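Local coordinates for protein thymidylate synthase ThyX (Streptomyces cacaoi subsp. asoensis, PDB 4P5A) that probably catalyses the flavin-dependent reductive methylation of uridylates (UMP and dUMP), with methylenetetrahydrofolate as the methyl donor, working as a homotetramer, at residues B[102-107]-B[169-174]; B[194-200]-B[234-238]; B[53-58]-B[230-234]. One frame throughout, in Å; residues are numbered along the deposited sequence.

Contact 1: B[102-107]-B[169-174]; sequences VGAAFY and LPVSTY
Three aromatic rings, those of Phe106, Tyr107 and Tyr174, border this junction, which illustrates how a single antiparallel beta bridge can join a short strand to a turn. At the edge of the Phe106 ring, near its plane, sit Thr173 OG1, 3.4 Å from Phe106 CE2, and Leu169 CD2. The ring of Pro170 crosses this side chain at about a right angle. Tyr174 presents one edge to the peptide between Ala105 and Phe106, while its hydroxyl lies at the edge of the Tyr107 ring, with Tyr174 OH 3.5 Å from Tyr107 CD2. Both tyrosine hydroxyls find their hydrogen bonds elsewhere, Tyr107 OH with Glu208 and Tyr174 OH with the carbonyl of Asp11.

Between the two chain segments, Phe106 and Thr173 form a non-hydrogen-bonded antiparallel pair, flanked by two backbone bonds: Tyr174 N to Ala105 O (3.1 Å, 173° at the hydrogen) and Tyr107 N to Ser172 O (2.9 Å). The partner loop folds into a type I turn from Pro170 to Thr173. Pro170 O closes it by accepting from Thr173 N and, at 2.7 Å, from Thr173 OG1. With OG1 anti to its own carbonyl carbon (chi1 -61°), the threonine can serve the turn and the Phe106 edge with the same oxygen.

The bridge thus ties strand 105-107, which also pairs with strand 7-9, to the entry of strand 174-181. Leu167 of a neighbouring subunit packs on Pro170 and Tyr107. At the far end Val102 and Thr173 meet tip to tip, Val102 CG1 a tight 3.4 Å from Thr173 CG2.

Contact 2: B[194-200]-B[234-238]; sequences THRPDAA and FGRVS
Arg236 donates from NH2 to the Thr194 hydroxyl oxygen, OG1, at 3.0 Å. The bond is nearly straight, 167° at the hydrogen, and the oxygen lies close to the guanidinium plane. A water in that same plane makes a second link, accepting from Arg236 NE and donating to Thr194 OG1, so one edge of the group is held at two nitrogens. The third nitrogen, NH1, forms a salt bridge with Glu217 and a hydrogen bond with Thr232, which together should fix the rotation of the guanidinium. Thr194 OG1 is itself bonded to Leu190 O in the preceding helix.

Outward from this centre, the backbones join through Ala200 N to Gly235 O at 2.9 Å, the donor lying in the carbonyl plane on a lone pair. Gly235, at positive phi (99°), is the C-prime residue of the Schellman motif that ends helix 225-233, in which Arg236 N returns to Phe231 O. The carbonyl of this C-prime glycine is thus the one offered to loop 194-200, whose own type I turn runs from Arg196 to Ala199.

Packing fills in around these bonds. Arg196 CG, set beside its own backbone N (chi1 -65°), lies 3.6 Å from Arg236 NE, while Ala200 CB meets Val237 CG2 at 3.7 Å. Ala199 CB touches Gly235 O.

In the conformer described, one of two modelled for Arg196, Arg196 NE is 4.5 Å from Arg236 NH2, yet each arginine has its own acidic partners: Glu210 and Glu214 for Arg196, Glu217 for Arg236. Helix 207-223 supplies all three, and its carboxylates probably offset the like charges where the two arginines come close.

Contact 3: B[53-58]-B[230-234]; sequences IRYLMR and AFTAF
Arg54 O accepts the backbone N-H of Arg58 at 2.9 Å, and the Phe234 ring leans on the same carbonyl, with Phe234 CE2 3.8 Å from Arg54 O. The contact belongs to a helix-helix packing between the C-terminal ends of helix 48-58 and helix 225-233. The two segments advance in the same direction, Arg54 standing nearest Ala230 and Arg58 nearest Phe234.

Phe234, just past the end of its helix, is the main wedge. Arg58 covers one face of its ring in a CH-pi contact, Arg58 CB lying 3.9 Å from the centroid and 20° off the normal. Arg58 CG sits between the backbone N and carbonyl carbon (chi1 87°), which sends the extended chain past the ring, where Arg58 CD also touches Phe234 CE1. Arg54 crosses Phe234 at about a right angle. Bent at chi3, it turns a face of its guanidinium over Phe234 CZ, with the two planes 40° apart, and Ala233 CB lies at the edge of that group.

Deeper in, the helices come together at Ala230, whose CB fits against Ile53 CG2 at 3.7 Å and is also reached by Met57 CE. Met57, folded at chi2 and chi3, spans the interface: its CG rests on Ala230 O and on Phe234 CD2. Met187, from helix 183-193, packs on both Met57 and Phe231 on this inner side. There the thioether sulfur, Met57 SD, lies near the plane of the Phe231 ring, at its edge, and 3.9 Å from Phe231 CA.

In the fold
Contacts 2 and 3 are neighbours, with centres about 12 Å apart, whereas contact 1 lies across the chain's centre, about 32 Å from contact 2 and 40 Å from contact 3, measured between centres. Along the sequence contact 3 opens first, contact 1 forms and closes within that span, and contact 2 follows; contacts 2 and 3 then end on one C-terminal stretch. They share Phe234, at the end of helix 225-233, and join helix 48-58 and loop 194-200 to the C-terminal end of the chain, about 9 to 11 Å from a bound FAD at the nearest side chains. Contact 1 instead serves the strand side, with the Val102 side chain about 7 Å from a bound 5-bromo-UMP.

Contact 1: B[102-107]-B[169-174]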
loop_
_atom_site.group_PDB
_atom_site.type_symbol
_atom_site.label_atom_id
_atom_site.label_comp_id
_atom_site.label_asym_id
_atom_site.label_seq_id
_atom_site.Cartn_x
_atom_site.Cartn_y
_atom_site.Cartn_z
ATOM N N VAL B 102 -3.981 21.501 -23.340
ATOM C CA VAL B 102 -4.874 20.390 -23.432
ATOM C C VAL B 102 -5.505 20.456 -24.828
ATOM O O VAL B 102 -5.848 21.574 -25.319
ATOM C CB VAL B 102 -6.021 20.554 -22.360
ATOM C CG1 VAL B 102 -7.129 19.406 -22.505
ATOM C CG2 VAL B 102 -5.377 20.582 -20.902
ATOM N N GLY B 103 -5.702 19.280 -25.412
ATOM C CA GLY B 103 -6.402 19.124 -26.712
ATOM C C GLY B 103 -7.890 19.316 -26.590
ATOM O O GLY B 103 -8.492 19.203 -25.486
ATOM N N ALA B 104 -8.538 19.518 -27.731
ATOM C CA ALA B 104 -9.937 19.873 -27.656
ATOM C C ALA B 104 -10.811 18.647 -27.858
ATOM O O ALA B 104 -11.695 18.656 -28.671
ATOM C CB ALA B 104 -10.286 20.973 -28.713
ATOM N N ALA B 105 -10.583 17.588 -27.076
ATOM C CA ALA B 105 -11.402 16.376 -27.228
ATOM C C ALA B 105 -12.153 16.191 -25.972
ATOM O O ALA B 105 -11.541 16.248 -24.849
ATOM C CB ALA B 105 -10.576 15.180 -27.541
ATOM N N PHE B 106 -13.460 15.957 -26.093
ATOM C CA PHE B 106 -14.384 15.978 -24.921
ATOM C C PHE B 106 -15.310 14.801 -25.077
ATOM O O PHE B 106 -15.755 14.465 -26.208
ATOM C CB PHE B 106 -15.228 17.301 -24.815
ATOM C CG PHE B 106 -14.405 18.489 -24.722
ATOM C CD1 PHE B 106 -14.073 19.192 -25.851
ATOM C CD2 PHE B 106 -13.818 18.836 -23.485
ATOM C CE1 PHE B 106 -13.218 20.261 -25.812
ATOM C CE2 PHE B 106 -12.917 19.962 -23.408
ATOM C CZ PHE B 106 -12.656 20.682 -24.572
ATOM N N TYR B 107 -15.638 14.131 -23.961
ATOM C CA TYR B 107 -16.483 12.974 -24.025
ATOM C C TYR B 107 -18.007 13.322 -23.977
ATOM O O TYR B 107 -18.465 14.130 -23.150
ATOM C CB TYR B 107 -16.180 12.021 -22.790
ATOM C CG TYR B 107 -17.106 10.827 -22.672
ATOM C CD1 TYR B 107 -18.212 10.855 -21.784
ATOM C CD2 TYR B 107 -16.911 9.672 -23.464
ATOM C CE1 TYR B 107 -19.083 9.788 -21.695
ATOM C CE2 TYR B 107 -17.786 8.573 -23.374
ATOM C CZ TYR B 107 -18.854 8.640 -22.519
ATOM O OH TYR B 107 -19.735 7.572 -22.385
ATOM N N LEU B 169 -11.941 24.054 -17.960
ATOM C CA LEU B 169 -12.233 22.823 -18.785
ATOM C C LEU B 169 -13.032 21.819 -17.965
ATOM O O LEU B 169 -12.809 21.688 -16.729
ATOM C CB LEU B 169 -10.946 22.144 -19.350
ATOM C CG LEU B 169 -10.095 23.081 -20.239
ATOM C CD1 LEU B 169 -8.874 22.397 -20.620
ATOM C CD2 LEU B 169 -10.842 23.372 -21.499
ATOM N N PRO B 170 -13.970 21.102 -18.619
ATOM C CA PRO B 170 -14.914 20.280 -17.944
ATOM C C PRO B 170 -14.290 18.929 -17.589
ATOM O O PRO B 170 -13.232 18.517 -18.153
ATOM C CB PRO B 170 -15.985 20.046 -19.016
ATOM C CG PRO B 170 -15.279 20.132 -20.314
ATOM C CD PRO B 170 -14.258 21.223 -20.053
ATOM N N VAL B 171 -14.958 18.212 -16.711
ATOM C CA VAL B 171 -14.470 16.885 -16.297
ATOM C C VAL B 171 -14.626 15.845 -17.391
ATOM O O VAL B 171 -14.131 14.679 -17.265
ATOM C CB VAL B 171 -15.142 16.414 -15.002
ATOM C CG1 VAL B 171 -14.794 17.330 -13.764
ATOM C CG2 VAL B 171 -16.646 16.285 -15.206
ATOM N N SER B 172 -15.268 16.214 -18.511
ATOM C CA SER B 172 -15.363 15.365 -19.667
ATOM C C SER B 172 -14.178 15.432 -20.612
ATOM O O SER B 172 -14.128 14.715 -21.610
ATOM C CB SER B 172 -16.633 15.762 -20.451
ATOM O OG SER B 172 -16.411 17.132 -20.892
ATOM N N THR B 173 -13.241 16.346 -20.329
ATOM C CA THR B 173 -12.053 16.510 -21.141
ATOM C C THR B 173 -11.251 15.165 -21.154
ATOM O O THR B 173 -11.085 14.584 -20.106
ATOM C CB THR B 173 -11.117 17.578 -20.472
ATOM O OG1 THR B 173 -11.850 18.822 -20.428
ATOM C CG2 THR B 173 -9.893 17.811 -21.378
ATOM N N TYR B 174 -10.794 14.716 -22.311
ATOM C CA TYR B 174 -10.030 13.446 -22.373
ATOM C C TYR B 174 -8.633 13.644 -21.779
ATOM O O TYR B 174 -7.998 14.737 -21.977
ATOM C CB TYR B 174 -9.888 12.997 -23.818
ATOM C CG TYR B 174 -11.040 12.136 -24.246
ATOM C CD1 TYR B 174 -11.041 10.772 -24.042
ATOM C CD2 TYR B 174 -12.174 12.725 -24.861
ATOM C CE1 TYR B 174 -12.148 9.979 -24.467
ATOM C CE2 TYR B 174 -13.228 11.962 -25.323
ATOM C CZ TYR B 174 -13.192 10.580 -25.141
ATOM O OH TYR B 174 -14.193 9.769 -25.590
HETATM O O HOH W 1 -7.963 16.165 -24.262
#

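Contact 2: B[194-200]-B[234-238]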
loop_
_atom_site.group_PDB
_atom_site.type_symbol
_atom_site.label_atom_id
_atom_site.label_comp_id
_atom_site.label_asym_id
_atom_site.label_seq_id
_atom_site.Cartn_x
_atom_site.Cartn_y
_atom_site.Cartn_z
ATOM N N THR B 194 -16.871 -3.675 -12.626
ATOM C CA THR B 194 -17.797 -4.258 -13.615
ATOM C C THR B 194 -19.106 -4.589 -12.875
ATOM O O THR B 194 -19.108 -5.022 -11.688
ATOM C CB THR B 194 -17.275 -5.496 -14.290
ATOM O OG1 THR B 194 -16.962 -6.491 -13.302
ATOM C CG2 THR B 194 -16.090 -5.184 -15.126
ATOM N N HIS B 195 -20.226 -4.409 -13.603
ATOM C CA HIS B 195 -21.562 -4.741 -13.016
ATOM C C HIS B 195 -21.988 -6.104 -13.590
ATOM O O HIS B 195 -22.417 -6.176 -14.728
ATOM C CB HIS B 195 -22.566 -3.679 -13.466
ATOM C CG HIS B 195 -23.963 -3.972 -13.006
ATOM N ND1 HIS B 195 -24.936 -4.486 -13.850
ATOM C CD2 HIS B 195 -24.544 -3.866 -11.783
ATOM C CE1 HIS B 195 -26.056 -4.688 -13.163
ATOM N NE2 HIS B 195 -25.851 -4.304 -11.910
ATOM N N ARG B 196 -21.895 -7.143 -12.783
ATOM C CA ARG B 196 -22.185 -8.485 -13.217
ATOM C C ARG B 196 -23.200 -9.117 -12.274
ATOM O O ARG B 196 -22.838 -9.545 -11.166
ATOM C CB ARG B 196 -20.913 -9.309 -13.255
ATOM C CG ARG B 196 -19.960 -8.772 -14.302
ATOM C CD ARG B 196 -20.524 -8.959 -15.735
ATOM N NE ARG B 196 -19.477 -8.507 -16.638
ATOM C CZ ARG B 196 -19.317 -7.276 -17.090
ATOM N NH1 ARG B 196 -20.184 -6.270 -16.854
ATOM N NH2 ARG B 196 -18.302 -7.079 -17.850
ATOM N N PRO B 197 -24.474 -9.180 -12.723
ATOM C CA PRO B 197 -25.574 -9.535 -11.775
ATOM C C PRO B 197 -25.491 -10.935 -11.159
ATOM O O PRO B 197 -26.104 -11.151 -10.106
ATOM C CB PRO B 197 -26.859 -9.390 -12.632
ATOM C CG PRO B 197 -26.476 -8.210 -13.597
ATOM C CD PRO B 197 -24.995 -8.605 -13.996
ATOM N N ASP B 198 -24.760 -11.822 -11.841
ATOM C CA ASP B 198 -24.290 -13.158 -11.436
ATOM C C ASP B 198 -23.121 -13.221 -10.358
ATOM O O ASP B 198 -22.874 -14.284 -9.757
ATOM C CB ASP B 198 -23.740 -13.857 -12.722
ATOM C CG ASP B 198 -22.623 -12.970 -13.532
ATOM O OD1 ASP B 198 -21.364 -13.377 -13.587
ATOM O OD2 ASP B 198 -23.011 -11.890 -14.147
ATOM N N ALA B 199 -22.393 -12.094 -10.137
ATOM C CA ALA B 199 -21.170 -12.106 -9.302
ATOM C C ALA B 199 -21.505 -12.314 -7.843
ATOM O O ALA B 199 -22.690 -12.053 -7.407
ATOM C CB ALA B 199 -20.369 -10.768 -9.491
ATOM N N ALA B 200 -20.548 -12.717 -7.027
ATOM C CA ALA B 200 -20.837 -12.856 -5.620
ATOM C C ALA B 200 -21.279 -11.511 -5.017
ATOM O O ALA B 200 -22.147 -11.448 -4.074
ATOM C CB ALA B 200 -19.626 -13.335 -4.878
ATOM N N PHE B 234 -15.375 -18.495 -9.520
ATOM C CA PHE B 234 -15.578 -18.294 -8.091
ATOM C C PHE B 234 -16.306 -17.027 -7.642
ATOM O O PHE B 234 -16.222 -16.658 -6.451
ATOM C CB PHE B 234 -14.290 -18.525 -7.360
ATOM C CG PHE B 234 -13.903 -20.030 -7.373
ATOM C CD1 PHE B 234 -14.664 -20.972 -6.584
ATOM C CD2 PHE B 234 -12.942 -20.496 -8.266
ATOM C CE1 PHE B 234 -14.375 -22.354 -6.611
ATOM C CE2 PHE B 234 -12.576 -21.843 -8.275
ATOM C CZ PHE B 234 -13.311 -22.805 -7.487
ATOM N N GLY B 235 -16.997 -16.380 -8.585
ATOM C CA GLY B 235 -17.884 -15.269 -8.225
ATOM C C GLY B 235 -17.271 -13.899 -8.435
ATOM O O GLY B 235 -17.843 -12.937 -7.979
ATOM N N ARG B 236 -16.092 -13.843 -9.082
ATOM C CA ARG B 236 -15.475 -12.511 -9.496
ATOM C C ARG B 236 -15.046 -11.728 -8.284
ATOM O O ARG B 236 -15.216 -10.470 -8.257
ATOM C CB ARG B 236 -16.366 -11.675 -10.420
ATOM C CG ARG B 236 -16.672 -12.427 -11.765
ATOM C CD ARG B 236 -17.558 -11.588 -12.731
ATOM N NE ARG B 236 -16.967 -10.304 -13.133
ATOM C CZ ARG B 236 -16.029 -10.184 -14.079
ATOM N NH1 ARG B 236 -15.510 -11.271 -14.747
ATOM N NH2 ARG B 236 -15.615 -8.990 -14.361
ATOM N N VAL B 237 -14.471 -12.459 -7.332
ATOM C CA VAL B 237 -13.925 -11.904 -6.074
ATOM C C VAL B 237 -12.408 -12.079 -6.152
ATOM O O VAL B 237 -11.952 -13.182 -6.493
ATOM C CB VAL B 237 -14.469 -12.673 -4.844
ATOM C CG1 VAL B 237 -13.859 -12.050 -3.623
ATOM C CG2 VAL B 237 -15.987 -12.549 -4.810
ATOM N N SER B 238 -11.609 -11.038 -5.935
ATOM C CA SER B 238 -10.146 -11.228 -5.936
ATOM C C SER B 238 -9.753 -12.099 -4.802
ATOM O O SER B 238 -10.254 -11.896 -3.660
ATOM C CB SER B 238 -9.470 -9.817 -5.767
ATOM O OG SER B 238 -8.072 -9.943 -5.982
HETATM O O HOH W 2 -17.978 -8.351 -11.437
#

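Contact 3: B[53-58]-B[230-234]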
loop_
_atom_site.group_PDB
_atom_site.type_symbol
_atom_site.label_atom_id
_atom_site.label_comp_id
_atom_site.label_asym_id
_atom_site.label_seq_id
_atom_site.Cartn_x
_atom_site.Cartn_y
_atom_site.Cartn_z
ATOM N N ILE B 53 -4.611 -23.279 -9.468
ATOM C CA ILE B 53 -5.140 -21.905 -9.544
ATOM C C ILE B 53 -6.520 -21.900 -8.941
ATOM O O ILE B 53 -6.856 -20.952 -8.270
ATOM C CB ILE B 53 -5.098 -21.395 -10.973
ATOM C CG1 ILE B 53 -3.585 -20.997 -11.234
ATOM C CG2 ILE B 53 -6.052 -20.203 -11.267
ATOM C CD1 ILE B 53 -3.227 -20.632 -12.674
ATOM N N ARG B 54 -7.318 -22.925 -9.207
ATOM C CA ARG B 54 -8.688 -22.976 -8.586
ATOM C C ARG B 54 -8.611 -23.086 -7.091
ATOM O O ARG B 54 -9.359 -22.372 -6.411
ATOM C CB ARG B 54 -9.527 -24.065 -9.222
ATOM C CG ARG B 54 -9.888 -23.772 -10.710
ATOM C CD ARG B 54 -10.620 -25.021 -11.333
ATOM N NE ARG B 54 -11.787 -25.535 -10.552
ATOM C CZ ARG B 54 -13.041 -25.048 -10.604
ATOM N NH1 ARG B 54 -14.039 -25.673 -9.904
ATOM N NH2 ARG B 54 -13.336 -23.984 -11.379
ATOM N N TYR B 55 -7.669 -23.842 -6.576
ATOM C CA TYR B 55 -7.442 -23.971 -5.167
ATOM C C TYR B 55 -7.036 -22.614 -4.578
ATOM O O TYR B 55 -7.602 -22.146 -3.559
ATOM C CB TYR B 55 -6.360 -25.012 -4.867
ATOM C CG TYR B 55 -5.882 -24.935 -3.426
ATOM C CD1 TYR B 55 -6.655 -25.452 -2.356
ATOM C CD2 TYR B 55 -4.674 -24.324 -3.128
ATOM C CE1 TYR B 55 -6.174 -25.326 -0.992
ATOM C CE2 TYR B 55 -4.195 -24.188 -1.814
ATOM C CZ TYR B 55 -4.941 -24.678 -0.748
ATOM O OH TYR B 55 -4.409 -24.498 0.535
ATOM N N LEU B 56 -6.094 -21.931 -5.233
ATOM C CA LEU B 56 -5.735 -20.630 -4.632
ATOM C C LEU B 56 -6.883 -19.675 -4.675
ATOM O O LEU B 56 -7.000 -18.837 -3.754
ATOM C CB LEU B 56 -4.572 -19.946 -5.435
ATOM C CG LEU B 56 -3.299 -20.805 -5.487
ATOM C CD1 LEU B 56 -2.366 -20.343 -6.590
ATOM C CD2 LEU B 56 -2.562 -20.867 -4.136
ATOM N N MET B 57 -7.703 -19.706 -5.731
ATOM C CA MET B 57 -8.778 -18.704 -5.928
ATOM C C MET B 57 -9.768 -18.944 -4.862
ATOM O O MET B 57 -10.269 -17.975 -4.256
ATOM C CB MET B 57 -9.421 -18.884 -7.329
ATOM C CG MET B 57 -10.417 -17.830 -7.938
ATOM S SD MET B 57 -9.695 -16.196 -8.039
ATOM C CE MET B 57 -8.505 -16.473 -9.444
ATOM N N ARG B 58 -10.090 -20.209 -4.568
ATOM C CA ARG B 58 -11.178 -20.415 -3.597
ATOM C C ARG B 58 -10.749 -20.295 -2.137
ATOM O O ARG B 58 -11.582 -19.983 -1.276
ATOM C CB ARG B 58 -11.967 -21.665 -3.925
ATOM C CG ARG B 58 -11.394 -22.871 -3.339
ATOM C CD ARG B 58 -12.224 -24.152 -3.753
ATOM N NE ARG B 58 -11.535 -25.283 -3.138
ATOM C CZ ARG B 58 -10.688 -26.116 -3.755
ATOM N NH1 ARG B 58 -10.109 -27.077 -3.031
ATOM N NH2 ARG B 58 -10.449 -26.032 -5.085
ATOM N N ALA B 230 -10.921 -19.096 -13.689
ATOM C CA ALA B 230 -11.135 -19.351 -12.232
ATOM C C ALA B 230 -11.761 -18.122 -11.527
ATOM O O ALA B 230 -12.607 -18.262 -10.660
ATOM C CB ALA B 230 -9.751 -19.697 -11.523
ATOM N N PHE B 231 -11.296 -16.905 -11.870
ATOM C CA PHE B 231 -11.847 -15.711 -11.240
ATOM C C PHE B 231 -13.360 -15.677 -11.455
ATOM O O PHE B 231 -14.109 -15.380 -10.542
ATOM C CB PHE B 231 -11.257 -14.535 -11.975
ATOM C CG PHE B 231 -11.775 -13.161 -11.488
ATOM C CD1 PHE B 231 -12.365 -12.283 -12.445
ATOM C CD2 PHE B 231 -11.630 -12.776 -10.111
ATOM C CE1 PHE B 231 -12.843 -10.975 -12.075
ATOM C CE2 PHE B 231 -12.146 -11.498 -9.753
ATOM C CZ PHE B 231 -12.722 -10.621 -10.692
ATOM N N THR B 232 -13.798 -15.944 -12.685
ATOM C CA THR B 232 -15.256 -15.893 -12.926
ATOM C C THR B 232 -15.981 -17.064 -12.295
ATOM O O THR B 232 -17.056 -16.857 -11.688
ATOM C CB THR B 232 -15.540 -15.740 -14.424
ATOM O OG1 THR B 232 -15.254 -14.375 -14.767
ATOM C CG2 THR B 232 -17.053 -15.885 -14.756
ATOM N N ALA B 233 -15.354 -18.203 -12.271
ATOM C CA ALA B 233 -15.979 -19.436 -11.667
ATOM C C ALA B 233 -16.253 -19.241 -10.202
ATOM O O ALA B 233 -17.260 -19.821 -9.660
ATOM C CB ALA B 233 -15.075 -20.606 -11.818
ATOM N N PHE B 234 -15.375 -18.495 -9.520
ATOM C CA PHE B 234 -15.578 -18.294 -8.091
ATOM C C PHE B 234 -16.306 -17.027 -7.642
ATOM O O PHE B 234 -16.222 -16.658 -6.451
ATOM C CB PHE B 234 -14.290 -18.525 -7.360
ATOM C CG PHE B 234 -13.903 -20.030 -7.373
ATOM C CD1 PHE B 234 -14.664 -20.972 -6.584
ATOM C CD2 PHE B 234 -12.942 -20.496 -8.266
ATOM C CE1 PHE B 234 -14.375 -22.354 -6.611
ATOM C CE2 PHE B 234 -12.576 -21.843 -8.275
ATOM C CZ PHE B 234 -13.311 -22.805 -7.487
#